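PDB 6KR5: cysteine synthase 3 from Entamoeba histolytica, which probably makes L-cysteine from O-acetylserine and sulfide with the help of pyridoxal-5'-phosphate, as a cysteine synthase (O-acetylserine sulfhydrylase). Local coordinates for residues N16-I21 with V61-I66; K47-C50 with S56-D59; S86-I91 with G310-S315. All coordinates share one frame; numbering follows the deposited sequence.

Interactions 2 and 3 meet at the cofactor, and interaction 1 lies further out beside the second subunit. Interactions 1 and 2 share helix 58-72, and their centres lie about 12 Å apart. They touch where Ile21 CD1 packs on Asp59 O at 3.6 Å. Interaction 2 holds Lys58, which carries the pyridoxal-5'-phosphate, and interaction 3 binds the same cofactor through Asn88. Their centres are also about 12 Å apart, and Ser56 OG packs on Asn88 CB at 3.4 Å. The side chain of Ile21 is about 13 Å from the cofactor, and the centres of interactions 1 and 3 are about 18 Å apart. All three come within reach of the second subunit.

Interaction 1. Residues N16-I21 with V61-I66; sequences NILETI and VGFNII
Phe63 meets Leu18 and Ile21, and these three buried side chains make the whole contact. Leu18 comes to the ring edge. Its CD1 lies near the ring plane, 3.8 Å from Phe63 CD1. Leu18 CB stands off that plane, 4.0 Å from Phe63 CE1. Ile21 takes the root of the side chain instead. Its CD1 sits 3.7 Å from Phe63 CB and 4.1 Å from Phe63 CG. The Phe63 ring leaves helix 58-72 with CG anti to the backbone N (chi1 169°), and this carries it across to the 3-10 turn at 17-20.

That turn sets the spacing of the two aliphatic partners. The i to i+3 bond of the 3-10 turn, Ile21 N to Leu18 O at 3.1 Å, brings both side chains to the same side, toward the helix. Ile17 O accepts from Thr20 N and from Thr20 OG1, the latter at 2.8 Å. Asn16 OD1 receives only weak bonds from Leu18 N and Glu19 N.

Further out, Phe100 of helix 88-100 covers Leu18, and the ring of Tyr67 meets that of Phe63. Ile6 of the second subunit packs on Phe63, and Asn7 of that subunit bonds to Thr20 O. The contact thus joins an N-terminal loop to helix 58-72 beside the dimer interface. No hydrogen bond crosses between the segments, so the join rests on apolar contact and shape.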
ATOM      1  N   ASN B  16       7.135 -14.474   7.294  1.00 19.30           N
ATOM      2  CA  ASN B  16       7.017 -14.273   5.857  1.00 19.84           C
ATOM      3  C   ASN B  16       5.911 -13.254   5.647  1.00 19.90           C
ATOM      4  O   ASN B  16       5.215 -12.866   6.590  1.00 20.16           O
ATOM      5  CB  ASN B  16       6.708 -15.573   5.125  1.00 20.50           C
ATOM      6  CG  ASN B  16       5.468 -16.245   5.661  1.00 25.83           C
ATOM      7  OD1 ASN B  16       4.367 -15.713   5.541  1.00 22.39           O
ATOM      8  ND2 ASN B  16       5.641 -17.406   6.285  1.00 26.59           N
ATOM      9  N   ILE B  17       5.738 -12.846   4.389  1.00 19.17           N
ATOM     10  CA  ILE B  17       4.809 -11.756   4.105  1.00 21.17           C
ATOM     11  C   ILE B  17       3.373 -12.157   4.417  1.00 20.91           C
ATOM     12  O   ILE B  17       2.545 -11.294   4.725  1.00 17.97           O
ATOM     13  CB  ILE B  17       4.986 -11.273   2.648  1.00 18.51           C
ATOM     14  CG1 ILE B  17       4.315  -9.914   2.440  1.00 19.33           C
ATOM     15  CG2 ILE B  17       4.484 -12.305   1.626  1.00 18.08           C
ATOM     16  CD1 ILE B  17       4.919  -8.821   3.282  1.00 19.13           C
ATOM     17  N   LEU B  18       3.041 -13.453   4.358  1.00 20.99           N
ATOM     18  CA  LEU B  18       1.659 -13.844   4.618  1.00 18.18           C
ATOM     19  C   LEU B  18       1.256 -13.538   6.053  1.00 18.06           C
ATOM     20  O   LEU B  18       0.076 -13.279   6.325  1.00 19.69           O
ATOM     21  CB  LEU B  18       1.459 -15.328   4.320  1.00 18.38           C
ATOM     22  CG  LEU B  18       1.849 -15.735   2.906  1.00 20.61           C
ATOM     23  CD1 LEU B  18       1.439 -17.183   2.679  1.00 19.67           C
ATOM     24  CD2 LEU B  18       1.164 -14.844   1.880  1.00 25.09           C
ATOM     25  N   GLU B  19       2.212 -13.555   6.979  1.00 18.69           N
ATOM     26  CA  GLU B  19       1.900 -13.278   8.376  1.00 20.28           C
ATOM     27  C   GLU B  19       1.569 -11.816   8.630  1.00 19.81           C
ATOM     28  O   GLU B  19       1.099 -11.495   9.727  1.00 22.78           O
ATOM     29  CB  GLU B  19       3.060 -13.706   9.274  1.00 21.31           C
ATOM     30  CG  GLU B  19       3.274 -15.214   9.238  1.00 22.46           C
ATOM     31  CD  GLU B  19       4.110 -15.741  10.391  1.00 25.91           C
ATOM     32  OE1 GLU B  19       4.878 -14.971  10.998  1.00 23.48           O
ATOM     33  OE2 GLU B  19       3.987 -16.950  10.685  1.00 29.98           O
ATOM     34  N   THR B  20       1.814 -10.926   7.667  1.00 19.47           N
ATOM     35  CA  THR B  20       1.410  -9.528   7.806  1.00 19.62           C
ATOM     36  C   THR B  20       0.007  -9.260   7.284  1.00 20.50           C
ATOM     37  O   THR B  20      -0.463  -8.123   7.389  1.00 20.06           O
ATOM     38  CB  THR B  20       2.373  -8.570   7.086  1.00 19.73           C
ATOM     39  OG1 THR B  20       2.219  -8.681   5.665  1.00 19.25           O
ATOM     40  CG2 THR B  20       3.823  -8.820   7.471  1.00 20.06           C
ATOM     41  N   ILE B  21      -0.667 -10.267   6.729  1.00 19.22           N
ATOM     42  CA  ILE B  21      -2.005 -10.061   6.198  1.00 16.89           C
ATOM     43  C   ILE B  21      -2.977  -9.792   7.335  1.00 21.45           C
ATOM     44  O   ILE B  21      -2.913 -10.428   8.400  1.00 22.72           O
ATOM     45  CB  ILE B  21      -2.442 -11.287   5.383  1.00 18.73           C
ATOM     46  CG1 ILE B  21      -1.600 -11.398   4.127  1.00 18.52           C
ATOM     47  CG2 ILE B  21      -3.935 -11.223   5.024  1.00 22.04           C
ATOM     48  CD1 ILE B  21      -1.881 -12.683   3.350  1.00 21.07           C
ATOM     49  N   VAL B  61      -8.407 -13.229   1.217  1.00 16.84           N
ATOM     50  CA  VAL B  61      -9.190 -14.230   0.505  1.00 15.74           C
ATOM     51  C   VAL B  61      -8.271 -15.209  -0.206  1.00 18.22           C
ATOM     52  O   VAL B  61      -8.441 -16.430  -0.104  1.00 18.50           O
ATOM     53  CB  VAL B  61     -10.150 -13.545  -0.482  1.00 18.59           C
ATOM     54  CG1 VAL B  61     -10.843 -14.581  -1.381  1.00 18.73           C
ATOM     55  CG2 VAL B  61     -11.157 -12.658   0.271  1.00 20.09           C
ATOM     56  N   GLY B  62      -7.297 -14.691  -0.957  1.00 19.06           N
ATOM     57  CA  GLY B  62      -6.374 -15.580  -1.644  1.00 19.19           C
ATOM     58  C   GLY B  62      -5.586 -16.428  -0.670  1.00 19.17           C
ATOM     59  O   GLY B  62      -5.378 -17.629  -0.896  1.00 20.05           O
ATOM     60  N   PHE B  63      -5.164 -15.822   0.438  1.00 18.21           N
ATOM     61  CA  PHE B  63      -4.452 -16.568   1.464  1.00 17.27           C
ATOM     62  C   PHE B  63      -5.309 -17.693   2.021  1.00 19.82           C
ATOM     63  O   PHE B  63      -4.869 -18.845   2.077  1.00 20.85           O
ATOM     64  CB  PHE B  63      -4.020 -15.644   2.599  1.00 20.22           C
ATOM     65  CG  PHE B  63      -3.514 -16.394   3.793  1.00 19.05           C
ATOM     66  CD1 PHE B  63      -2.237 -16.935   3.782  1.00 21.91           C
ATOM     67  CD2 PHE B  63      -4.316 -16.601   4.899  1.00 21.49           C
ATOM     68  CE1 PHE B  63      -1.758 -17.640   4.872  1.00 23.78           C
ATOM     69  CE2 PHE B  63      -3.844 -17.316   5.987  1.00 23.34           C
ATOM     70  CZ  PHE B  63      -2.572 -17.838   5.968  1.00 21.42           C
ATOM     71  N   ASN B  64      -6.528 -17.384   2.470  1.00 18.18           N
ATOM     72  CA  ASN B  64      -7.293 -18.437   3.137  1.00 19.70           C
ATOM     73  C   ASN B  64      -7.794 -19.502   2.169  1.00 19.83           C
ATOM     74  O   ASN B  64      -7.889 -20.676   2.551  1.00 20.92           O
ATOM     75  CB  ASN B  64      -8.472 -17.872   3.926  1.00 19.25           C
ATOM     76  CG  ASN B  64      -8.914 -18.834   5.005  1.00 20.06           C
ATOM     77  OD1 ASN B  64      -8.106 -19.211   5.865  1.00 23.29           O
ATOM     78  ND2 ASN B  64     -10.165 -19.289   4.937  1.00 22.56           N
ATOM     79  N   ILE B  65      -8.145 -19.133   0.934  1.00 18.28           N
ATOM     80  CA  ILE B  65      -8.547 -20.147  -0.046  1.00 17.85           C
ATOM     81  C   ILE B  65      -7.426 -21.164  -0.239  1.00 21.06           C
ATOM     82  O   ILE B  65      -7.654 -22.378  -0.213  1.00 20.46           O
ATOM     83  CB  ILE B  65      -8.944 -19.473  -1.373  1.00 20.67           C
ATOM     84  CG1 ILE B  65     -10.361 -18.893  -1.251  1.00 17.90           C
ATOM     85  CG2 ILE B  65      -8.842 -20.450  -2.538  1.00 20.64           C
ATOM     86  CD1 ILE B  65     -10.764 -18.034  -2.401  1.00 20.97           C
ATOM     87  N   ILE B  66      -6.193 -20.688  -0.381  1.00 19.24           N
ATOM     88  CA  ILE B  66      -5.080 -21.596  -0.625  1.00 21.54           C
ATOM     89  C   ILE B  66      -4.672 -22.324   0.651  1.00 20.31           C
ATOM     90  O   ILE B  66      -4.444 -23.540   0.635  1.00 23.00           O
ATOM     91  CB  ILE B  66      -3.913 -20.816  -1.247  1.00 20.57           C
ATOM     92  CG1 ILE B  66      -4.311 -20.348  -2.646  1.00 22.00           C
ATOM     93  CG2 ILE B  66      -2.674 -21.686  -1.326  1.00 22.30           C
ATOM     94  CD1 ILE B  66      -3.386 -19.286  -3.215  1.00 21.76           C
TER

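Interaction 2. Residues K47-C50 with S56-D59. With PLP (pyridoxal-5'-phosphate), chain D.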
ATOM      1  N   LYS B  47     -12.338   0.953   7.721  1.00 19.69           N
ATOM      2  CA  LYS B  47     -11.372  -0.128   7.882  1.00 19.24           C
ATOM      3  C   LYS B  47     -10.560  -0.230   6.599  1.00 20.20           C
ATOM      4  O   LYS B  47     -11.119  -0.486   5.531  1.00 20.03           O
ATOM      5  CB  LYS B  47     -12.064  -1.455   8.189  1.00 20.70           C
ATOM      6  CG  LYS B  47     -11.058  -2.554   8.526  1.00 23.13           C
ATOM      7  CD  LYS B  47     -11.678  -3.701   9.281  1.00 23.36           C
ATOM      8  CE  LYS B  47     -10.630  -4.758   9.621  1.00 23.83           C
ATOM      9  NZ  LYS B  47      -9.571  -4.337  10.594  1.00 21.40           N
ATOM     10  N   LEU B  48      -9.249  -0.008   6.706  1.00 20.73           N
ATOM     11  CA  LEU B  48      -8.405   0.235   5.533  1.00 20.11           C
ATOM     12  C   LEU B  48      -7.735  -1.061   5.090  1.00 19.07           C
ATOM     13  O   LEU B  48      -6.610  -1.373   5.495  1.00 19.50           O
ATOM     14  CB  LEU B  48      -7.385   1.319   5.844  1.00 20.44           C
ATOM     15  CG  LEU B  48      -8.055   2.567   6.397  1.00 20.49           C
ATOM     16  CD1 LEU B  48      -6.995   3.617   6.651  1.00 20.43           C
ATOM     17  CD2 LEU B  48      -9.053   3.087   5.416  1.00 20.64           C
ATOM     18  N   GLU B  49      -8.414  -1.791   4.198  1.00 19.05           N
ATOM     19  CA  GLU B  49      -7.843  -3.028   3.687  1.00 18.59           C
ATOM     20  C   GLU B  49      -6.683  -2.768   2.740  1.00 19.04           C
ATOM     21  O   GLU B  49      -5.982  -3.710   2.352  1.00 19.77           O
ATOM     22  CB  GLU B  49      -8.944  -3.867   3.035  1.00 18.66           C
ATOM     23  CG  GLU B  49      -9.957  -4.348   4.078  1.00 18.68           C
ATOM     24  CD  GLU B  49      -9.309  -5.282   5.095  1.00 19.75           C
ATOM     25  OE1 GLU B  49      -8.728  -6.290   4.640  1.00 20.24           O
ATOM     26  OE2 GLU B  49      -9.381  -5.017   6.320  1.00 20.20           O
ATOM     27  N   CYS B  50      -6.438  -1.509   2.385  1.00 20.12           N
ATOM     28  CA  CYS B  50      -5.232  -1.167   1.652  0.66 20.36           C
ATOM     29  C   CYS B  50      -3.965  -1.439   2.455  1.00 19.88           C
ATOM     30  O   CYS B  50      -2.871  -1.468   1.874  1.00 19.70           O
ATOM     31  CB  CYS B  50      -5.295   0.300   1.259  0.66 20.78           C
ATOM     32  SG  CYS B  50      -3.895   0.831   0.307  0.66 28.02           S
ATOM     33  N   SER B  56      -5.081  -4.955  -0.792  1.00 17.57           N
ATOM     34  CA  SER B  56      -6.523  -5.101  -0.909  1.00 19.46           C
ATOM     35  C   SER B  56      -7.009  -6.199   0.016  1.00 17.00           C
ATOM     36  O   SER B  56      -6.237  -7.024   0.506  1.00 18.16           O
ATOM     37  CB  SER B  56      -6.970  -5.404  -2.341  1.00 18.40           C
ATOM     38  OG  SER B  56      -7.019  -6.809  -2.575  1.00 18.53           O
ATOM     39  N   VAL B  57      -8.324  -6.186   0.237  1.00 17.75           N
ATOM     40  CA  VAL B  57      -8.982  -7.208   1.042  1.00 16.38           C
ATOM     41  C   VAL B  57      -8.733  -8.603   0.488  1.00 20.21           C
ATOM     42  O   VAL B  57      -8.774  -9.591   1.234  1.00 21.04           O
ATOM     43  CB  VAL B  57     -10.483  -6.867   1.112  1.00 18.36           C
ATOM     44  CG1 VAL B  57     -11.113  -6.948  -0.261  1.00 19.60           C
ATOM     45  CG2 VAL B  57     -11.198  -7.759   2.104  1.00 18.65           C
ATOM     46  N   LYS B  58      -8.463  -8.715  -0.815  1.00 18.26           N
ATOM     47  CA  LYS B  58      -8.268 -10.037  -1.404  1.00 17.02           C
ATOM     48  C   LYS B  58      -6.984 -10.716  -0.945  1.00 19.37           C
ATOM     49  O   LYS B  58      -6.835 -11.921  -1.176  1.00 19.32           O
ATOM     50  CB  LYS B  58      -8.295  -9.952  -2.928  1.00 19.30           C
ATOM     51  CG  LYS B  58      -9.627  -9.460  -3.479  1.00 18.93           C
ATOM     52  CD  LYS B  58     -10.815 -10.237  -2.925  1.00 20.01           C
ATOM     53  CE  LYS B  58     -12.026 -10.037  -3.809  1.00 22.37           C
ATOM     54  NZ  LYS B  58     -12.919  -9.033  -3.169  1.00 40.20           N
ATOM     55  N   ASP B  59      -6.064  -9.998  -0.300  1.00 18.59           N
ATOM     56  CA  ASP B  59      -4.955 -10.684   0.363  1.00 20.42           C
ATOM     57  C   ASP B  59      -5.485 -11.735   1.327  1.00 18.18           C
ATOM     58  O   ASP B  59      -4.952 -12.848   1.414  1.00 18.74           O
ATOM     59  CB  ASP B  59      -4.089  -9.693   1.146  1.00 19.50           C
ATOM     60  CG  ASP B  59      -3.161  -8.875   0.276  1.00 21.72           C
ATOM     61  OD1 ASP B  59      -3.500  -8.583  -0.884  1.00 25.98           O
ATOM     62  OD2 ASP B  59      -2.082  -8.506   0.791  1.00 19.25           O
TER
HETATM   63  N1  PLP D 401     -13.853  -3.733  -3.869  1.00 18.00           N
HETATM   64  C2  PLP D 401     -12.681  -4.280  -4.313  1.00 18.83           C
HETATM   65  C2A PLP D 401     -11.640  -3.366  -4.881  1.00 19.55           C
HETATM   66  C3  PLP D 401     -12.480  -5.646  -4.227  1.00 19.99           C
HETATM   67  O3  PLP D 401     -11.304  -6.171  -4.682  1.00 21.62           O
HETATM   68  C4  PLP D 401     -13.467  -6.459  -3.686  1.00 17.41           C
HETATM   69  C4A PLP D 401     -13.320  -7.939  -3.676  1.00 25.85           C
HETATM   70  O4A PLP D 401     -12.312  -8.466  -4.163  1.00 25.38           O
HETATM   71  C5  PLP D 401     -14.655  -5.889  -3.232  1.00 18.77           C
HETATM   72  C6  PLP D 401     -14.835  -4.529  -3.335  1.00 19.71           C
HETATM   73  C5A PLP D 401     -15.792  -6.717  -2.675  1.00 19.70           C
HETATM   74  O4P PLP D 401     -15.447  -7.537  -1.593  1.00 17.81           O
HETATM   75  P   PLP D 401     -16.186  -8.955  -1.506  1.00 18.62           P
HETATM   76  O1P PLP D 401     -17.679  -8.710  -1.638  1.00 18.11           O
HETATM   77  O2P PLP D 401     -15.692  -9.790  -2.654  1.00 19.28           O
HETATM   78  O3P PLP D 401     -15.830  -9.538  -0.187  1.00 17.87           O
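Glu49 packs on Val57 just ahead of Lys58, the lysine that carries the cofactor in this fold type II pyridoxal-phosphate enzyme. Strand 43-48 ends at this point, and the segment leading into helix 58-72 lies across from it.

The tight part is the crossing of these two side chains. Glu49 CB lies 3.7 Å from Val57 N, and Glu49 CG lies 3.9 Å from Val57 CB. A bend at chi2 (-64°) folds the glutamate back over the valine, and its OE1 comes within 3.8 Å of Val57 CG2. The carboxylate is buried but well satisfied. OE2 bonds to Thr24, while OE1 forms a salt bridge with Arg60 and a hydrogen bond with Asn52. These partners probably favour its charged form. Val57 CG1 points to the cofactor and reaches to 4.2 Å from PLP C4.

The backbone side is looser. Glu49 O and Ser56 N are 3.5 Å apart, but the angle is too poor for a hydrogen bond. Cys50 turns its side chain away from 56-59, is partly exposed, and forms a disulfide with Cys309.

Ser56 OG caps the turn into the helix by accepting from Lys58 N. From there the lysine chain, bent at chi2, runs to the pyridoxal. The modelled links to PLP O4A are doubtful. The bond expected of an internal aldimine joins Lys58 NZ to PLP C4A at 1.3 Å.

Interaction 3. Residues S86-I91 with G310-S315. With PLP (pyridoxal-5'-phosphate), chain D.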
ATOM      1  N   SER B  86      -9.631 -10.630 -13.418  0.53 25.20           N
ATOM      2  CA  SER B  86      -8.813  -9.509 -13.854  0.53 24.42           C
ATOM      3  C   SER B  86      -8.554  -8.523 -12.720  0.53 28.30           C
ATOM      4  O   SER B  86      -7.956  -7.466 -12.951  0.53 28.28           O
ATOM      5  CB  SER B  86      -9.484  -8.801 -15.037  0.53 24.73           C
ATOM      6  OG  SER B  86      -9.746  -9.706 -16.104  0.53 24.45           O
ATOM      7  N   GLY B  87      -8.980  -8.852 -11.500  1.00 28.19           N
ATOM      8  CA  GLY B  87      -8.903  -7.918 -10.394  1.00 27.78           C
ATOM      9  C   GLY B  87      -8.075  -8.346  -9.203  1.00 24.73           C
ATOM     10  O   GLY B  87      -7.102  -9.096  -9.323  1.00 24.75           O
ATOM     11  N   ASN B  88      -8.460  -7.861  -8.026  1.00 21.39           N
ATOM     12  CA  ASN B  88      -7.629  -8.057  -6.846  1.00 21.37           C
ATOM     13  C   ASN B  88      -7.534  -9.520  -6.432  1.00 20.00           C
ATOM     14  O   ASN B  88      -6.555  -9.908  -5.787  1.00 21.85           O
ATOM     15  CB  ASN B  88      -8.165  -7.213  -5.699  1.00 19.44           C
ATOM     16  CG  ASN B  88      -7.901  -5.747  -5.900  1.00 21.28           C
ATOM     17  OD1 ASN B  88      -6.880  -5.358  -6.479  1.00 22.37           O
ATOM     18  ND2 ASN B  88      -8.812  -4.913  -5.414  1.00 20.38           N
ATOM     19  N   THR B  89      -8.541 -10.343  -6.749  1.00 19.88           N
ATOM     20  CA  THR B  89      -8.464 -11.750  -6.368  1.00 19.43           C
ATOM     21  C   THR B  89      -7.232 -12.411  -6.960  1.00 18.10           C
ATOM     22  O   THR B  89      -6.560 -13.207  -6.290  1.00 19.43           O
ATOM     23  CB  THR B  89      -9.730 -12.462  -6.815  1.00 19.70           C
ATOM     24  OG1 THR B  89     -10.824 -11.926  -6.068  1.00 23.67           O
ATOM     25  CG2 THR B  89      -9.637 -13.977  -6.575  1.00 22.14           C
ATOM     26  N   GLY B  90      -6.913 -12.076  -8.208  1.00 17.96           N
ATOM     27  CA  GLY B  90      -5.720 -12.631  -8.818  1.00 18.83           C
ATOM     28  C   GLY B  90      -4.466 -12.248  -8.064  1.00 17.34           C
ATOM     29  O   GLY B  90      -3.571 -13.075  -7.870  1.00 20.57           O
ATOM     30  N   ILE B  91      -4.390 -10.991  -7.616  1.00 17.63           N
ATOM     31  CA  ILE B  91      -3.222 -10.547  -6.854  1.00 19.00           C
ATOM     32  C   ILE B  91      -3.113 -11.311  -5.540  1.00 17.26           C
ATOM     33  O   ILE B  91      -2.036 -11.779  -5.160  1.00 19.67           O
ATOM     34  CB  ILE B  91      -3.286  -9.031  -6.609  1.00 18.85           C
ATOM     35  CG1 ILE B  91      -3.235  -8.282  -7.940  1.00 22.12           C
ATOM     36  CG2 ILE B  91      -2.169  -8.619  -5.675  1.00 20.85           C
ATOM     37  CD1 ILE B  91      -3.501  -6.783  -7.778  1.00 22.49           C
ATOM     38  N   GLY B 310      -6.674   3.930  -3.892  1.00 20.41           N
ATOM     39  CA  GLY B 310      -6.877   4.654  -5.130  1.00 21.97           C
ATOM     40  C   GLY B 310      -5.703   4.594  -6.081  1.00 20.73           C
ATOM     41  O   GLY B 310      -5.893   4.789  -7.286  1.00 22.30           O
ATOM     42  N   GLU B 311      -4.496   4.313  -5.572  1.00 21.62           N
ATOM     43  CA  GLU B 311      -3.328   4.231  -6.443  1.00 23.99           C
ATOM     44  C   GLU B 311      -3.501   3.155  -7.507  1.00 23.97           C
ATOM     45  O   GLU B 311      -2.935   3.261  -8.601  1.00 26.67           O
ATOM     46  CB  GLU B 311      -2.070   3.966  -5.613  1.00 24.55           C
ATOM     47  CG  GLU B 311      -0.789   3.958  -6.445  1.00 30.11           C
ATOM     48  CD  GLU B 311       0.477   3.851  -5.616  1.00 33.32           C
ATOM     49  OE1 GLU B 311       0.384   3.647  -4.388  1.00 33.10           O
ATOM     50  OE2 GLU B 311       1.569   3.978  -6.210  1.00 34.13           O
ATOM     51  N   ARG B 312      -4.286   2.122  -7.213  1.00 22.35           N
ATOM     52  CA  ARG B 312      -4.593   1.068  -8.173  1.00 22.76           C
ATOM     53  C   ARG B 312      -5.502   1.544  -9.306  1.00 23.60           C
ATOM     54  O   ARG B 312      -5.768   0.770 -10.235  1.00 25.88           O
ATOM     55  CB  ARG B 312      -5.223  -0.113  -7.429  1.00 26.98           C
ATOM     56  CG  ARG B 312      -5.129  -1.463  -8.139  1.00 26.61           C
ATOM     57  CD  ARG B 312      -5.107  -2.623  -7.149  1.00 25.68           C
ATOM     58  NE  ARG B 312      -3.787  -2.792  -6.555  1.00 25.55           N
ATOM     59  CZ  ARG B 312      -3.521  -3.648  -5.575  1.00 25.19           C
ATOM     60  NH1 ARG B 312      -4.491  -4.417  -5.084  1.00 25.67           N
ATOM     61  NH2 ARG B 312      -2.295  -3.729  -5.079  1.00 25.51           N
ATOM     62  N   TYR B 313      -5.964   2.802  -9.272  1.00 21.33           N
ATOM     63  CA  TYR B 313      -6.897   3.328 -10.259  1.00 23.06           C
ATOM     64  C   TYR B 313      -6.365   4.569 -10.962  1.00 23.98           C
ATOM     65  O   TYR B 313      -7.145   5.306 -11.565  1.00 24.50           O
ATOM     66  CB  TYR B 313      -8.249   3.621  -9.603  1.00 23.27           C
ATOM     67  CG  TYR B 313      -8.780   2.364  -8.983  1.00 23.16           C
ATOM     68  CD1 TYR B 313      -9.445   1.423  -9.750  1.00 26.59           C
ATOM     69  CD2 TYR B 313      -8.536   2.081  -7.651  1.00 20.69           C
ATOM     70  CE1 TYR B 313      -9.878   0.245  -9.191  1.00 24.61           C
ATOM     71  CE2 TYR B 313      -8.973   0.914  -7.083  1.00 21.29           C
ATOM     72  CZ  TYR B 313      -9.638  -0.002  -7.858  1.00 25.01           C
ATOM     73  OH  TYR B 313     -10.071  -1.175  -7.295  1.00 23.60           O
ATOM     74  N   LEU B 314      -5.052   4.803 -10.914  1.00 24.87           N
ATOM     75  CA  LEU B 314      -4.497   5.982 -11.577  1.00 24.63           C
ATOM     76  C   LEU B 314      -4.624   5.901 -13.090  1.00 29.42           C
ATOM     77  O   LEU B 314      -4.596   6.939 -13.761  1.00 32.48           O
ATOM     78  CB  LEU B 314      -3.033   6.156 -11.193  1.00 27.06           C
ATOM     79  CG  LEU B 314      -2.763   6.382  -9.714  1.00 26.97           C
ATOM     80  CD1 LEU B 314      -1.256   6.430  -9.489  1.00 33.31           C
ATOM     81  CD2 LEU B 314      -3.421   7.659  -9.236  1.00 29.34           C
ATOM     82  N   SER B 315      -4.766   4.696 -13.639  1.00 25.28           N
ATOM     83  CA  SER B 315      -4.973   4.507 -15.065  1.00 29.80           C
ATOM     84  C   SER B 315      -6.381   4.870 -15.517  1.00 33.30           C
ATOM     85  O   SER B 315      -6.641   4.886 -16.724  1.00 39.84           O
ATOM     86  CB  SER B 315      -4.666   3.053 -15.435  1.00 32.92           C
ATOM     87  OG  SER B 315      -5.381   2.162 -14.591  1.00 37.61           O
TER
HETATM   88  N1  PLP D 401     -13.853  -3.733  -3.869  1.00 18.00           N
HETATM   89  C2  PLP D 401     -12.681  -4.280  -4.313  1.00 18.83           C
HETATM   90  C2A PLP D 401     -11.640  -3.366  -4.881  1.00 19.55           C
HETATM   91  C3  PLP D 401     -12.480  -5.646  -4.227  1.00 19.99           C
HETATM   92  O3  PLP D 401     -11.304  -6.171  -4.682  1.00 21.62           O
HETATM   93  C4  PLP D 401     -13.467  -6.459  -3.686  1.00 17.41           C
HETATM   94  C4A PLP D 401     -13.320  -7.939  -3.676  1.00 25.85           C
HETATM   95  O4A PLP D 401     -12.312  -8.466  -4.163  1.00 25.38           O
HETATM   96  C5  PLP D 401     -14.655  -5.889  -3.232  1.00 18.77           C
HETATM   97  C6  PLP D 401     -14.835  -4.529  -3.335  1.00 19.71           C
HETATM   98  C5A PLP D 401     -15.792  -6.717  -2.675  1.00 19.70           C
HETATM   99  O4P PLP D 401     -15.447  -7.537  -1.593  1.00 17.81           O
HETATM  100  P   PLP D 401     -16.186  -8.955  -1.506  1.00 18.62           P
HETATM  101  O1P PLP D 401     -17.679  -8.710  -1.638  1.00 18.11           O
HETATM  102  O2P PLP D 401     -15.692  -9.790  -2.654  1.00 19.28           O
HETATM  103  O3P PLP D 401     -15.830  -9.538  -0.187  1.00 17.87           O
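Asn88 and Arg312 are brought together by two turns of their side chains: Asn88 CG stands anti to its carbonyl carbon (chi1 -72°), and the Arg312 chain bends at chi3 (-79°). They approach from opposite directions. Arg312 NH1 donates to Asn88 OD1 at 2.9 Å. The bond is bent at the hydrogen. The donor sits well above the amide's carbonyl plane, off the lone pairs, and the acceptor is tilted from the guanidinium plane. Ile91 CD1 lies over one face of the guanidinium, toward its rim, 3.8 Å from Arg312 CZ. Arg312 NH2 bonds to Met54 O. Arg312 NE forms a salt bridge with Glu311 of the second subunit, and Glu311 of this chain pairs with Arg312 of that subunit.

The amide belongs to helix 88-100, at the cleft where fold type II enzymes hold their cofactor. With OD1 taken by the arginine, Asn88 ND2 is turned to the cofactor and donates to PLP O3 at 2.9 Å, with a nearly straight N-H...O angle of 160°. ND2 also bonds to Asp308 OD2, which is shared with the Tyr313 hydroxyl. Tyr313 comes in beside the cofactor methyl group, with its OH 3.6 Å from PLP C2A.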